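PDB 3GUV: site-specific recombinase, resolvase family protein from Streptococcus pneumoniae, which probably cuts and rejoins DNA at specific sites as a serine recombinase of the resolvase family, joining strands through a covalent protein-DNA intermediate. Local coordinates for residues 64-69 against 98-103; 9-14 against 22-27; 82-87 against 92-97. One frame throughout, in Å; residues are numbered along the deposited sequence.

Overall arrangement
Strand 6-12 starts the chain, and interaction 2 closes a short early loop, with helix 17-20 inside it: the residues after the strand turn back so that helix 24-37 packs against the strand's end. The chain then adds edge strand 41-48 and helix 60-70. Interaction 1 joins that helix to helix 91-103, closing a loop that contains strand 78-81. Interaction 3 is nested inside this loop, binding the segment after strand 78-81 to the same helix 91-103. Interactions 1 and 3 meet where M66 touches T97 and M101 approaches F87; interaction 2, earlier in the chain, meets interaction 3 where Q27 packs on F82.

Interaction 1 (64-69 against 98-103); sequences RMMEDI and LQIMQD
M66 reaches across from helix 60-70 and sets its terminal methyl, CE, between I100 and M101 of helix 91-103. Its chain bends at both chi2 (-60°) and chi3 (-79°), which turns the tip toward the neighbouring helix although the CB itself does not point there. CE lies 3.9 Å from CG2 of I100 and equally 3.9 Å from CG of M101, and the M66 chain crosses each of these partners at about a right angle. The M66 sulfur also contributes, with SD 4.0 Å from CG of M101. One turn on, I69 points its CB toward the other helix, and its CD1 comes to 4.3 Å from CG of M101. The flexible, unbranched methionines suit the gap between helix axes 10.5 Å apart, whereas the beta-branched isoleucines offer stiffer walls. I100 lies at the exposed margin; M66, I69 and M101 are buried, and both I69 and M101 also rest on V79 of the central sheet. The two helix segments run in nearly the same sense, 30° apart. Such apolar packing of neighbouring helices over a mainly parallel sheet is characteristic of the alpha/beta catalytic domain of resolvase-type serine recombinases.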
loop_
_atom_site.group_PDB
_atom_site.type_symbol
_atom_site.label_atom_id
_atom_site.label_comp_id
_atom_site.label_asym_id
_atom_site.label_seq_id
_atom_site.Cartn_x
_atom_site.Cartn_y
_atom_site.Cartn_z
ATOM N N ARG A 64 -20.418 0.177 -13.246
ATOM C CA ARG A 64 -21.655 -0.602 -13.288
ATOM C C ARG A 64 -21.677 -1.649 -12.154
ATOM O O ARG A 64 -22.695 -1.787 -11.481
ATOM C CB ARG A 64 -21.929 -1.296 -14.637
ATOM C CG ARG A 64 -23.113 -2.344 -14.441
ATOM C CD ARG A 64 -23.860 -2.882 -15.651
ATOM N NE ARG A 64 -22.979 -3.285 -16.748
ATOM C CZ ARG A 64 -23.226 -4.277 -17.598
ATOM N NH1 ARG A 64 -22.368 -4.521 -18.585
ATOM N NH2 ARG A 64 -24.327 -5.019 -17.490
ATOM N N MET A 65 -20.561 -2.369 -11.937
ATOM C CA MET A 65 -20.498 -3.408 -10.894
ATOM C C MET A 65 -20.817 -2.818 -9.514
ATOM O O MET A 65 -21.644 -3.360 -8.781
ATOM C CB MET A 65 -19.137 -4.127 -10.895
ATOM C CG MET A 65 -19.024 -5.387 -9.990
ATOM S SD MET A 65 -17.429 -6.285 -9.984
ATOM C CE MET A 65 -16.379 -5.043 -9.169
ATOM N N MET A 66 -20.175 -1.708 -9.179
ATOM C CA MET A 66 -20.399 -1.058 -7.891
ATOM C C MET A 66 -21.866 -0.591 -7.665
ATOM O O MET A 66 -22.354 -0.715 -6.565
ATOM C CB MET A 66 -19.384 0.093 -7.645
ATOM C CG MET A 66 -17.901 -0.319 -7.519
ATOM S SD MET A 66 -17.494 -1.452 -6.184
ATOM C CE MET A 66 -17.479 -0.278 -4.858
ATOM N N GLU A 67 -22.561 -0.101 -8.689
ATOM C CA GLU A 67 -24.016 0.161 -8.568
ATOM C C GLU A 67 -24.842 -1.126 -8.316
ATOM O O GLU A 67 -25.822 -1.146 -7.537
ATOM C CB GLU A 67 -24.562 0.891 -9.824
ATOM C CG GLU A 67 -23.811 2.226 -10.242
ATOM C CD GLU A 67 -23.078 2.966 -9.082
ATOM O OE1 GLU A 67 -23.748 3.384 -8.089
ATOM O OE2 GLU A 67 -21.825 3.156 -9.185
ATOM N N ASP A 68 -24.456 -2.209 -8.981
ATOM C CA ASP A 68 -25.135 -3.489 -8.786
ATOM C C ASP A 68 -24.901 -4.010 -7.340
ATOM O O ASP A 68 -25.730 -4.702 -6.773
ATOM C CB ASP A 68 -24.678 -4.488 -9.870
ATOM C CG ASP A 68 -25.189 -4.117 -11.298
ATOM O OD1 ASP A 68 -26.130 -3.288 -11.442
ATOM O OD2 ASP A 68 -24.677 -4.697 -12.290
ATOM N N ILE A 69 -23.755 -3.636 -6.750
ATOM C CA ILE A 69 -23.383 -4.057 -5.389
ATOM C C ILE A 69 -24.211 -3.248 -4.382
ATOM O O ILE A 69 -24.790 -3.809 -3.430
ATOM C CB ILE A 69 -21.828 -3.878 -5.112
ATOM C CG1 ILE A 69 -21.017 -5.025 -5.777
ATOM C CG2 ILE A 69 -21.560 -3.784 -3.609
ATOM C CD1 ILE A 69 -19.479 -4.865 -5.744
ATOM N N LEU A 98 -12.685 -0.772 -1.355
ATOM C CA LEU A 98 -12.897 -1.837 -0.378
ATOM C C LEU A 98 -13.851 -1.427 0.743
ATOM O O LEU A 98 -14.571 -2.251 1.247
ATOM C CB LEU A 98 -11.568 -2.300 0.254
ATOM C CG LEU A 98 -11.664 -3.523 1.185
ATOM C CD1 LEU A 98 -12.458 -4.711 0.548
ATOM C CD2 LEU A 98 -10.282 -3.978 1.515
ATOM N N GLN A 99 -13.802 -0.164 1.163
ATOM C CA GLN A 99 -14.654 0.299 2.274
ATOM C C GLN A 99 -16.113 0.380 1.854
ATOM O O GLN A 99 -16.980 -0.064 2.606
ATOM C CB GLN A 99 -14.181 1.641 2.819
ATOM C CG GLN A 99 -12.947 1.499 3.722
ATOM C CD GLN A 99 -12.313 2.821 4.108
ATOM O OE1 GLN A 99 -12.183 3.750 3.295
ATOM N NE2 GLN A 99 -11.889 2.902 5.352
ATOM N N ILE A 100 -16.363 0.916 0.651
ATOM C CA ILE A 100 -17.713 0.967 0.057
ATOM C C ILE A 100 -18.297 -0.449 -0.134
ATOM O O ILE A 100 -19.421 -0.710 0.262
ATOM C CB ILE A 100 -17.715 1.734 -1.297
ATOM C CG1 ILE A 100 -17.295 3.203 -1.093
ATOM C CG2 ILE A 100 -19.113 1.665 -1.959
ATOM C CD1 ILE A 100 -16.831 3.890 -2.358
ATOM N N MET A 101 -17.521 -1.342 -0.743
ATOM C CA MET A 101 -17.892 -2.751 -0.897
ATOM C C MET A 101 -18.328 -3.368 0.446
ATOM O O MET A 101 -19.415 -3.972 0.545
ATOM C CB MET A 101 -16.714 -3.593 -1.451
ATOM C CG MET A 101 -16.488 -3.581 -2.961
ATOM S SD MET A 101 -14.990 -4.472 -3.509
ATOM C CE MET A 101 -15.133 -6.065 -2.781
ATOM N N GLN A 102 -17.465 -3.271 1.461
ATOM C CA GLN A 102 -17.776 -3.880 2.759
ATOM C C GLN A 102 -18.978 -3.185 3.439
ATOM O O GLN A 102 -19.752 -3.860 4.115
ATOM C CB GLN A 102 -16.565 -3.896 3.691
ATOM C CG GLN A 102 -15.408 -4.755 3.212
ATOM C CD GLN A 102 -14.233 -4.772 4.190
ATOM O OE1 GLN A 102 -13.716 -3.726 4.586
ATOM N NE2 GLN A 102 -13.802 -5.973 4.571
ATOM N N ASP A 103 -19.121 -1.865 3.233
ATOM C CA ASP A 103 -20.315 -1.087 3.652
ATOM C C ASP A 103 -21.557 -1.827 3.186
ATOM O O ASP A 103 -22.525 -1.995 3.939
ATOM C CB ASP A 103 -20.325 0.323 3.011
ATOM C CG ASP A 103 -20.721 1.431 3.985
ATOM O OD1 ASP A 103 -21.885 1.941 3.972
ATOM O OD2 ASP A 103 -19.834 1.807 4.786
#

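Interaction 2 (9-14 against 22-27); sequences LYTRVS and YSLEAQ
L24, in the first turn of helix 24-37, points its CB toward the end of strand 6-12 and carries most of this contact. From CB the chain extends to CG, which lies 4.0 Å from CG1 of V13. There it forks. The CD1 branch continues onto V13, coming 3.8 Å from the same CG1, with the two side chains crossing at about a right angle. The CD2 branch turns to the strand backbone: it sits 3.5 Å from O of R12 and 4.0 Å from CB of T11. A leucine suits this place because its two methyls can cover loop and strand together. T11 directs its OG1 elsewhere, to a hydrogen bond with E47 on strand 41-48, while its carbon framework faces the helix.

One helical turn later, Q27 adds a polar bridge. A water donates to O of R12 at 2.7 Å and accepts from NE2 of Q27 at 3.3 Å, linking strand end and helix indirectly. The R12 side chain leaves the strand on its other side. Its NH2 bonds to OH of Y10, which lies close to the guanidinium plane. NH2 also bonds to the carbonyl of G58 and NH1 to that of E57, so several bonds grip the guanidinium. A helix start that lays its buried L24 and Q27 over the C-terminal end of a parallel strand is typical of the beta-alpha-beta layout of the resolvase catalytic domain.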
loop_
_atom_site.group_PDB
_atom_site.type_symbol
_atom_site.label_atom_id
_atom_site.label_comp_id
_atom_site.label_asym_id
_atom_site.label_seq_id
_atom_site.Cartn_x
_atom_site.Cartn_y
_atom_site.Cartn_z
ATOM N N LEU A 9 -17.212 -11.809 -10.876
ATOM C CA LEU A 9 -15.841 -11.762 -11.400
ATOM C C LEU A 9 -15.586 -10.386 -11.982
ATOM O O LEU A 9 -16.438 -9.881 -12.685
ATOM C CB LEU A 9 -15.649 -12.799 -12.504
ATOM C CG LEU A 9 -14.999 -14.105 -12.099
ATOM C CD1 LEU A 9 -15.620 -14.679 -10.869
ATOM C CD2 LEU A 9 -14.952 -15.075 -13.317
ATOM N N TYR A 10 -14.435 -9.779 -11.700
ATOM C CA TYR A 10 -14.050 -8.508 -12.339
ATOM C C TYR A 10 -12.685 -8.616 -12.982
ATOM O O TYR A 10 -11.728 -9.007 -12.330
ATOM C CB TYR A 10 -13.994 -7.356 -11.341
ATOM C CG TYR A 10 -13.579 -6.090 -12.046
ATOM C CD1 TYR A 10 -14.466 -5.432 -12.905
ATOM C CD2 TYR A 10 -12.262 -5.574 -11.917
ATOM C CE1 TYR A 10 -14.083 -4.278 -13.579
ATOM C CE2 TYR A 10 -11.863 -4.441 -12.610
ATOM C CZ TYR A 10 -12.760 -3.793 -13.424
ATOM O OH TYR A 10 -12.373 -2.683 -14.125
ATOM N N THR A 11 -12.584 -8.256 -14.253
ATOM C CA THR A 11 -11.302 -8.284 -14.955
ATOM C C THR A 11 -11.111 -6.975 -15.727
ATOM O O THR A 11 -12.071 -6.298 -16.053
ATOM C CB THR A 11 -11.181 -9.510 -15.935
ATOM O OG1 THR A 11 -12.244 -9.486 -16.892
ATOM C CG2 THR A 11 -11.206 -10.847 -15.191
ATOM N N ARG A 12 -9.858 -6.649 -16.036
ATOM C CA ARG A 12 -9.520 -5.424 -16.815
ATOM C C ARG A 12 -8.102 -5.498 -17.374
ATOM O O ARG A 12 -7.336 -6.371 -17.008
ATOM C CB ARG A 12 -9.680 -4.148 -15.963
ATOM C CG ARG A 12 -8.758 -4.166 -14.692
ATOM C CD ARG A 12 -8.730 -2.861 -13.931
ATOM N NE ARG A 12 -8.201 -1.803 -14.777
ATOM C CZ ARG A 12 -8.897 -0.801 -15.315
ATOM N NH1 ARG A 12 -8.268 0.089 -16.091
ATOM N NH2 ARG A 12 -10.209 -0.663 -15.112
ATOM N N VAL A 13 -7.772 -4.595 -18.278
ATOM C CA VAL A 13 -6.390 -4.311 -18.677
ATOM C C VAL A 13 -6.076 -2.932 -18.082
ATOM O O VAL A 13 -6.990 -2.192 -17.745
ATOM C CB VAL A 13 -6.214 -4.237 -20.197
ATOM C CG1 VAL A 13 -6.676 -5.559 -20.857
ATOM C CG2 VAL A 13 -6.998 -3.066 -20.769
ATOM N N SER A 14 -4.790 -2.622 -17.939
ATOM C CA SER A 14 -4.314 -1.313 -17.513
ATOM C C SER A 14 -4.221 -0.357 -18.673
ATOM O O SER A 14 -4.533 0.815 -18.515
ATOM C CB SER A 14 -2.902 -1.409 -16.929
ATOM O OG SER A 14 -2.838 -2.391 -15.920
ATOM N N TYR A 22 -4.295 -10.457 -24.549
ATOM C CA TYR A 22 -3.902 -11.851 -24.668
ATOM C C TYR A 22 -3.842 -12.587 -23.363
ATOM O O TYR A 22 -3.977 -13.784 -23.358
ATOM C CB TYR A 22 -2.549 -11.968 -25.380
ATOM C CG TYR A 22 -1.313 -11.731 -24.519
ATOM C CD1 TYR A 22 -0.664 -12.782 -23.871
ATOM C CD2 TYR A 22 -0.800 -10.454 -24.366
ATOM C CE1 TYR A 22 0.505 -12.559 -23.122
ATOM C CE2 TYR A 22 0.340 -10.214 -23.614
ATOM C CZ TYR A 22 0.983 -11.244 -23.007
ATOM O OH TYR A 22 2.096 -10.938 -22.283
ATOM N N SER A 23 -3.614 -11.912 -22.245
ATOM C CA SER A 23 -3.516 -12.622 -20.999
ATOM C C SER A 23 -4.795 -12.509 -20.146
ATOM O O SER A 23 -4.797 -12.979 -19.011
ATOM C CB SER A 23 -2.327 -12.092 -20.212
ATOM O OG SER A 23 -2.690 -10.992 -19.419
ATOM N N LEU A 24 -5.847 -11.884 -20.695
ATOM C CA LEU A 24 -7.107 -11.703 -20.004
ATOM C C LEU A 24 -7.773 -13.019 -19.862
ATOM O O LEU A 24 -8.325 -13.310 -18.805
ATOM C CB LEU A 24 -8.076 -10.776 -20.762
ATOM C CG LEU A 24 -8.065 -9.311 -20.362
ATOM C CD1 LEU A 24 -9.014 -8.484 -21.286
ATOM C CD2 LEU A 24 -8.445 -9.189 -18.860
ATOM N N GLU A 25 -7.728 -13.821 -20.928
ATOM C CA GLU A 25 -8.442 -15.101 -20.912
ATOM C C GLU A 25 -7.759 -16.108 -20.002
ATOM O O GLU A 25 -8.442 -16.877 -19.367
ATOM C CB GLU A 25 -8.684 -15.701 -22.312
ATOM C CG GLU A 25 -7.732 -15.258 -23.369
ATOM C CD GLU A 25 -7.942 -13.806 -23.770
ATOM O OE1 GLU A 25 -6.935 -13.145 -24.108
ATOM O OE2 GLU A 25 -9.104 -13.313 -23.731
ATOM N N ALA A 26 -6.424 -16.103 -19.935
ATOM C CA ALA A 26 -5.695 -16.886 -18.898
ATOM C C ALA A 26 -6.087 -16.432 -17.497
ATOM O O ALA A 26 -6.283 -17.257 -16.627
ATOM C CB ALA A 26 -4.190 -16.771 -19.080
ATOM N N GLN A 27 -6.256 -15.130 -17.281
ATOM C CA GLN A 27 -6.769 -14.637 -15.985
ATOM C C GLN A 27 -8.161 -15.148 -15.674
ATOM O O GLN A 27 -8.373 -15.711 -14.606
ATOM C CB GLN A 27 -6.776 -13.106 -15.901
ATOM C CG GLN A 27 -5.404 -12.576 -15.699
ATOM C CD GLN A 27 -5.283 -11.073 -15.878
ATOM O OE1 GLN A 27 -6.103 -10.307 -15.421
ATOM N NE2 GLN A 27 -4.205 -10.664 -16.503
HETATM O O HOH W 1 -4.902 -7.574 -17.363
#

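Interaction 3 (82-87 against 92-97); sequences FKLSRF and ADVLST
The loop that leaves the C-terminal end of strand 78-81 folds back on the helix it leads into, so this contact belongs to a strand-to-helix connection of the resolvase alpha/beta domain. Two apolar side chains of the loop, L84 and F87, meet two residues one helical turn apart, V94 and T97. L84 points its CB toward the helix and places CD2 3.8 Å from CG1 of V94, the two side chains crossing at about a right angle. That same valine methyl also lies at the edge of the F87 ring, near its plane, 4.4 Å from CE2.

The ring gets there because chi1 of 172° sets CG opposite the backbone N and carries the ring tip to the helix. CZ of F87 then comes to 3.4 Å from CG2 of T97, an oblique and close approach of two side chains arriving from opposite directions. Threonine fits here through its double character. Its methyl serves the apolar contact, while OG1 bonds to O of D93 at 2.8 Å. This carbonyl also accepts the helical bond from N of T97, the two donors reaching it from opposite faces of its plane; the buried hydroxyl is thereby satisfied within the helix. S96 repeats the pattern toward the carbonyl of A92.

Beyond the two segments, L84 and F87 also rest on L108 of strand 107-110. The second subunit packs on both partners: its A131 on L84 of the loop and its I135 on V94 of the helix, while its E138 forms a salt bridge with R86. The apolar core between loop and helix thus adjoins the dimer interface, a combination typical of resolvase-family catalytic domains, in which the long helix 124-151 contributes to subunit pairing.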
loop_
_atom_site.group_PDB
_atom_site.type_symbol
_atom_site.label_atom_id
_atom_site.label_comp_id
_atom_site.label_asym_id
_atom_site.label_seq_id
_atom_site.Cartn_x
_atom_site.Cartn_y
_atom_site.Cartn_z
ATOM N N PHE A 82 -8.130 -10.721 -10.304
ATOM C CA PHE A 82 -6.923 -11.528 -10.495
ATOM C C PHE A 82 -5.850 -11.121 -9.465
ATOM O O PHE A 82 -5.317 -11.956 -8.731
ATOM C CB PHE A 82 -6.383 -11.400 -11.943
ATOM C CG PHE A 82 -5.246 -12.364 -12.247
ATOM C CD1 PHE A 82 -5.481 -13.726 -12.288
ATOM C CD2 PHE A 82 -3.956 -11.899 -12.448
ATOM C CE1 PHE A 82 -4.483 -14.615 -12.558
ATOM C CE2 PHE A 82 -2.914 -12.790 -12.712
ATOM C CZ PHE A 82 -3.183 -14.153 -12.781
ATOM N N LYS A 83 -5.609 -9.827 -9.374
ATOM C CA LYS A 83 -4.753 -9.219 -8.346
ATOM C C LYS A 83 -5.121 -7.731 -8.189
ATOM O O LYS A 83 -5.845 -7.176 -9.034
ATOM C CB LYS A 83 -3.292 -9.403 -8.743
ATOM C CG LYS A 83 -2.984 -8.841 -10.068
ATOM C CD LYS A 83 -1.626 -9.281 -10.570
ATOM C CE LYS A 83 -1.505 -8.779 -12.013
ATOM N NZ LYS A 83 -0.120 -8.848 -12.563
ATOM N N LEU A 84 -4.658 -7.094 -7.117
ATOM C CA LEU A 84 -5.008 -5.684 -6.816
ATOM C C LEU A 84 -4.708 -4.684 -7.932
ATOM O O LEU A 84 -5.493 -3.755 -8.179
ATOM C CB LEU A 84 -4.303 -5.174 -5.536
ATOM C CG LEU A 84 -4.874 -5.571 -4.187
ATOM C CD1 LEU A 84 -4.109 -4.895 -2.985
ATOM C CD2 LEU A 84 -6.368 -5.212 -4.153
ATOM N N SER A 85 -3.552 -4.833 -8.577
ATOM C CA SER A 85 -3.231 -4.004 -9.727
ATOM C C SER A 85 -4.146 -4.264 -10.935
ATOM O O SER A 85 -3.938 -3.677 -11.982
ATOM C CB SER A 85 -1.801 -4.254 -10.154
ATOM O OG SER A 85 -1.647 -5.621 -10.464
ATOM N N ARG A 86 -5.101 -5.183 -10.817
ATOM C CA ARG A 86 -6.095 -5.395 -11.874
ATOM C C ARG A 86 -7.456 -5.145 -11.246
ATOM O O ARG A 86 -8.413 -5.932 -11.410
ATOM C CB ARG A 86 -5.971 -6.797 -12.465
ATOM C CG ARG A 86 -4.734 -6.985 -13.323
ATOM C CD ARG A 86 -4.807 -6.074 -14.544
ATOM N NE ARG A 86 -3.726 -6.325 -15.474
ATOM C CZ ARG A 86 -2.466 -5.940 -15.294
ATOM N NH1 ARG A 86 -2.084 -5.307 -14.192
ATOM N NH2 ARG A 86 -1.565 -6.214 -16.215
ATOM N N PHE A 87 -7.507 -4.000 -10.544
ATOM C CA PHE A 87 -8.621 -3.629 -9.704
ATOM C C PHE A 87 -8.547 -2.152 -9.320
ATOM O O PHE A 87 -9.519 -1.441 -9.470
ATOM C CB PHE A 87 -8.648 -4.540 -8.476
ATOM C CG PHE A 87 -9.644 -4.134 -7.441
ATOM C CD1 PHE A 87 -11.005 -4.209 -7.700
ATOM C CD2 PHE A 87 -9.228 -3.703 -6.205
ATOM C CE1 PHE A 87 -11.940 -3.849 -6.750
ATOM C CE2 PHE A 87 -10.155 -3.321 -5.243
ATOM C CZ PHE A 87 -11.527 -3.401 -5.521
ATOM N N ALA A 92 -4.965 4.458 -2.144
ATOM C CA ALA A 92 -6.136 5.225 -1.685
ATOM C C ALA A 92 -7.406 4.743 -2.391
ATOM O O ALA A 92 -8.449 4.638 -1.774
ATOM C CB ALA A 92 -5.933 6.739 -1.849
ATOM N N ASP A 93 -7.276 4.431 -3.677
ATOM C CA ASP A 93 -8.277 3.706 -4.459
ATOM C C ASP A 93 -8.693 2.324 -3.950
ATOM O O ASP A 93 -9.876 1.959 -3.938
ATOM C CB ASP A 93 -7.699 3.455 -5.835
ATOM C CG ASP A 93 -8.412 4.191 -6.891
ATOM O OD1 ASP A 93 -9.263 3.520 -7.537
ATOM O OD2 ASP A 93 -8.121 5.408 -7.060
ATOM N N VAL A 94 -7.708 1.514 -3.600
ATOM C CA VAL A 94 -8.013 0.184 -3.134
ATOM C C VAL A 94 -8.809 0.348 -1.860
ATOM O O VAL A 94 -9.782 -0.363 -1.639
ATOM C CB VAL A 94 -6.767 -0.626 -2.781
ATOM C CG1 VAL A 94 -7.214 -1.988 -2.272
ATOM C CG2 VAL A 94 -5.797 -0.751 -3.976
ATOM N N LEU A 95 -8.401 1.304 -1.028
ATOM C CA LEU A 95 -8.993 1.468 0.290
ATOM C C LEU A 95 -10.433 1.951 0.200
ATOM O O LEU A 95 -11.285 1.377 0.838
ATOM C CB LEU A 95 -8.171 2.443 1.158
ATOM C CG LEU A 95 -8.851 2.912 2.437
ATOM C CD1 LEU A 95 -9.088 1.738 3.358
ATOM C CD2 LEU A 95 -8.015 4.021 3.140
ATOM N N SER A 96 -10.691 3.016 -0.554
ATOM C CA SER A 96 -12.034 3.574 -0.580
ATOM C C SER A 96 -12.998 2.576 -1.225
ATOM O O SER A 96 -14.095 2.358 -0.683
ATOM C CB SER A 96 -12.097 4.986 -1.227
ATOM O OG SER A 96 -11.460 5.035 -2.494
ATOM N N THR A 97 -12.562 1.923 -2.320
ATOM C CA THR A 97 -13.373 0.880 -2.991
ATOM C C THR A 97 -13.694 -0.262 -2.042
ATOM O O THR A 97 -14.829 -0.678 -1.933
ATOM C CB THR A 97 -12.653 0.248 -4.219
ATOM O OG1 THR A 97 -12.309 1.262 -5.162
ATOM C CG2 THR A 97 -13.564 -0.776 -4.875
#